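Local coordinates for aspartate carbamoyltransferase (PDB 7K46), which probably catalyses carbamoyl transfer from carbamoyl phosphate to L-aspartate, an early step of de novo pyrimidine biosynthesis, at residues G161-I167 and L189-I195. Numbering follows the deposited sequence.
Sequences GIAIALI and LRKVYLI
Ile164 and Tyr193 sit at the middle of a parallel ladder that pairs strand 163-167 with strand 191-195. Tyr193 N donates to Ile164 O at 2.8 Å. Ile164 N donates in turn to Lys191 O, Leu166 N to Tyr193 O, and Ile195 N to Leu166 O. The last is nearly straight, with an N-H...O angle of 170°. At the start of the ladder Ile162 O takes two donors. Arg190 N lies 2.8 Å from Ile162 O, above the carbonyl plane, while the bond from Lys191 N is weak.

On one face of the pair, Ala163 and Ala165 of strand 163-167 lie beside the larger Lys191 and Tyr193. Ala163 CB lies under one face of the Arg190 guanidinium, 3.3 Å from Arg190 NH2. The arginine chain bends at chi3 (63°), which brings its flat end back over this methyl. Ala163 CB also lies near the edge of the Tyr193 ring, in loose contact. Further along, Ala165 CB touches Tyr193 CB, and Ile167 CG1 lies beside Ile195 CB at 4.0 Å.

The two strands and helix 174-186 form a right-handed beta-alpha-beta crossover in the Rossmann-like aspartate-binding domain of the carbamoyltransferase family. The helix packs on the other face, where Leu166 and Val192 both touch Leu180. On that face the Ile164 and Val192 side chains lie side by side and touch through their CG2 methyls. Leu166 CD1 reaches both Leu194 CD2, at 4.0 Å, and Val192 CG1.

On the face of Ala163 and Ala165, Lys191 CG lies 4.0 Å above the plane of the Tyr193 ring, toward its rim. The extended lysine lets NZ donate a hydrogen bond to Tyr193 OH at 3.0 Å. Gln222 OE1 also accepts from Lys191 NZ. Asp234 is shared by Tyr193 OH, through a hydrogen bond, and by Arg190 NH1, through a salt bridge that helps fix the guanidinium over Ala163.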
loop_
_atom_site.group_PDB
_atom_site.type_symbol
_atom_site.label_atom_id
_atom_site.label_comp_id
_atom_site.label_asym_id
_atom_site.label_seq_id
_atom_site.Cartn_x
_atom_site.Cartn_y
_atom_site.Cartn_z
ATOM N N GLY A 161 20.739 29.510 -21.985
ATOM C CA GLY A 161 21.835 30.362 -21.582
ATOM C C GLY A 161 22.759 29.811 -20.511
ATOM O O GLY A 161 23.783 30.444 -20.226
ATOM N N ILE A 162 22.461 28.648 -19.918
ATOM C CA ILE A 162 23.207 28.214 -18.738
ATOM C C ILE A 162 24.508 27.530 -19.136
ATOM O O ILE A 162 24.648 26.956 -20.223
ATOM C CB ILE A 162 22.376 27.277 -17.837
ATOM C CG1 ILE A 162 22.090 25.944 -18.539
ATOM C CG2 ILE A 162 21.107 27.963 -17.331
ATOM C CD1 ILE A 162 21.456 24.887 -17.608
ATOM N N ALA A 163 25.459 27.572 -18.209
ATOM C CA ALA A 163 26.581 26.645 -18.169
ATOM C C ALA A 163 26.316 25.626 -17.070
ATOM O O ALA A 163 26.029 26.001 -15.927
ATOM C CB ALA A 163 27.901 27.372 -17.900
ATOM N N ILE A 164 26.423 24.348 -17.409
ATOM C CA ILE A 164 26.099 23.263 -16.487
ATOM C C ILE A 164 27.243 22.263 -16.495
ATOM O O ILE A 164 27.797 21.954 -17.554
ATOM C CB ILE A 164 24.763 22.581 -16.857
ATOM C CG1 ILE A 164 24.484 21.377 -15.943
ATOM C CG2 ILE A 164 24.747 22.163 -18.324
ATOM C CD1 ILE A 164 23.071 20.821 -16.088
ATOM N N ALA A 165 27.610 21.772 -15.313
ATOM C CA ALA A 165 28.592 20.704 -15.183
ATOM C C ALA A 165 27.865 19.414 -14.843
ATOM O O ALA A 165 27.063 19.382 -13.904
ATOM C CB ALA A 165 29.631 21.023 -14.103
ATOM N N LEU A 166 28.105 18.371 -15.635
ATOM C CA LEU A 166 27.622 17.025 -15.341
ATOM C C LEU A 166 28.803 16.274 -14.742
ATOM O O LEU A 166 29.863 16.184 -15.368
ATOM C CB LEU A 166 27.088 16.330 -16.600
ATOM C CG LEU A 166 26.057 17.128 -17.403
ATOM C CD1 LEU A 166 25.732 16.453 -18.730
ATOM C CD2 LEU A 166 24.759 17.387 -16.603
ATOM N N ILE A 167 28.641 15.791 -13.513
ATOM C CA ILE A 167 29.766 15.357 -12.690
ATOM C C ILE A 167 29.509 13.935 -12.226
ATOM O O ILE A 167 28.510 13.686 -11.542
ATOM C CB ILE A 167 29.954 16.272 -11.470
ATOM C CG1 ILE A 167 30.114 17.733 -11.905
ATOM C CG2 ILE A 167 31.133 15.786 -10.597
ATOM C CD1 ILE A 167 29.807 18.707 -10.786
ATOM N N LEU A 189 21.861 26.245 -24.618
ATOM C CA LEU A 189 22.884 26.201 -23.585
ATOM C C LEU A 189 24.086 27.044 -23.989
ATOM O O LEU A 189 24.414 27.165 -25.168
ATOM C CB LEU A 189 23.342 24.766 -23.348
ATOM C CG LEU A 189 22.244 23.736 -23.065
ATOM C CD1 LEU A 189 22.911 22.380 -22.880
ATOM C CD2 LEU A 189 21.455 24.135 -21.838
ATOM N N ARG A 190 24.751 27.625 -22.991
ATOM C CA ARG A 190 26.042 28.248 -23.259
ATOM C C ARG A 190 27.157 27.207 -23.256
ATOM O O ARG A 190 27.978 27.164 -24.179
ATOM C CB ARG A 190 26.333 29.348 -22.235
ATOM C CG ARG A 190 27.737 29.948 -22.372
ATOM C CD ARG A 190 27.882 31.268 -21.625
ATOM N NE ARG A 190 27.708 31.114 -20.183
ATOM C CZ ARG A 190 28.654 30.691 -19.355
ATOM N NH1 ARG A 190 29.839 30.314 -19.800
ATOM N NH2 ARG A 190 28.401 30.637 -18.048
ATOM N N LYS A 191 27.191 26.340 -22.246
ATOM C CA LYS A 191 28.344 25.466 -22.098
ATOM C C LYS A 191 27.976 24.272 -21.238
ATOM O O LYS A 191 27.220 24.410 -20.274
ATOM C CB LYS A 191 29.516 26.233 -21.473
ATOM C CG LYS A 191 30.830 25.469 -21.418
ATOM C CD LYS A 191 31.965 26.447 -21.133
ATOM C CE LYS A 191 33.324 25.822 -21.377
ATOM N NZ LYS A 191 34.430 26.765 -20.996
ATOM N N VAL A 192 28.519 23.105 -21.589
ATOM C CA VAL A 192 28.407 21.899 -20.766
ATOM C C VAL A 192 29.816 21.461 -20.387
ATOM O O VAL A 192 30.642 21.172 -21.266
ATOM C CB VAL A 192 27.674 20.752 -21.484
ATOM C CG1 VAL A 192 27.671 19.489 -20.605
ATOM C CG2 VAL A 192 26.243 21.149 -21.871
ATOM N N TYR A 193 30.085 21.408 -19.088
ATOM C CA TYR A 193 31.304 20.797 -18.571
ATOM C C TYR A 193 31.014 19.334 -18.270
ATOM O O TYR A 193 30.023 19.026 -17.600
ATOM C CB TYR A 193 31.784 21.507 -17.301
ATOM C CG TYR A 193 32.263 22.924 -17.510
ATOM C CD1 TYR A 193 33.579 23.182 -17.887
ATOM C CD2 TYR A 193 31.409 24.008 -17.325
ATOM C CE1 TYR A 193 34.037 24.477 -18.085
ATOM C CE2 TYR A 193 31.862 25.322 -17.517
ATOM C CZ TYR A 193 33.178 25.544 -17.900
ATOM O OH TYR A 193 33.639 26.834 -18.093
ATOM N N LEU A 194 31.874 18.438 -18.763
ATOM C CA LEU A 194 31.764 16.997 -18.519
ATOM C C LEU A 194 32.911 16.600 -17.592
ATOM O O LEU A 194 34.053 16.457 -18.040
ATOM C CB LEU A 194 31.814 16.220 -19.831
ATOM C CG LEU A 194 30.738 16.579 -20.862
ATOM C CD1 LEU A 194 31.027 15.891 -22.202
ATOM C CD2 LEU A 194 29.363 16.193 -20.332
ATOM N N ILE A 195 32.606 16.425 -16.303
ATOM C CA ILE A 195 33.611 16.215 -15.260
ATOM C C ILE A 195 33.547 14.755 -14.833
ATOM O O ILE A 195 32.569 14.328 -14.209
ATOM C CB ILE A 195 33.383 17.133 -14.048
ATOM C CG1 ILE A 195 33.174 18.596 -14.477
ATOM C CG2 ILE A 195 34.526 16.973 -13.040
ATOM C CD1 ILE A 195 34.383 19.222 -15.169
#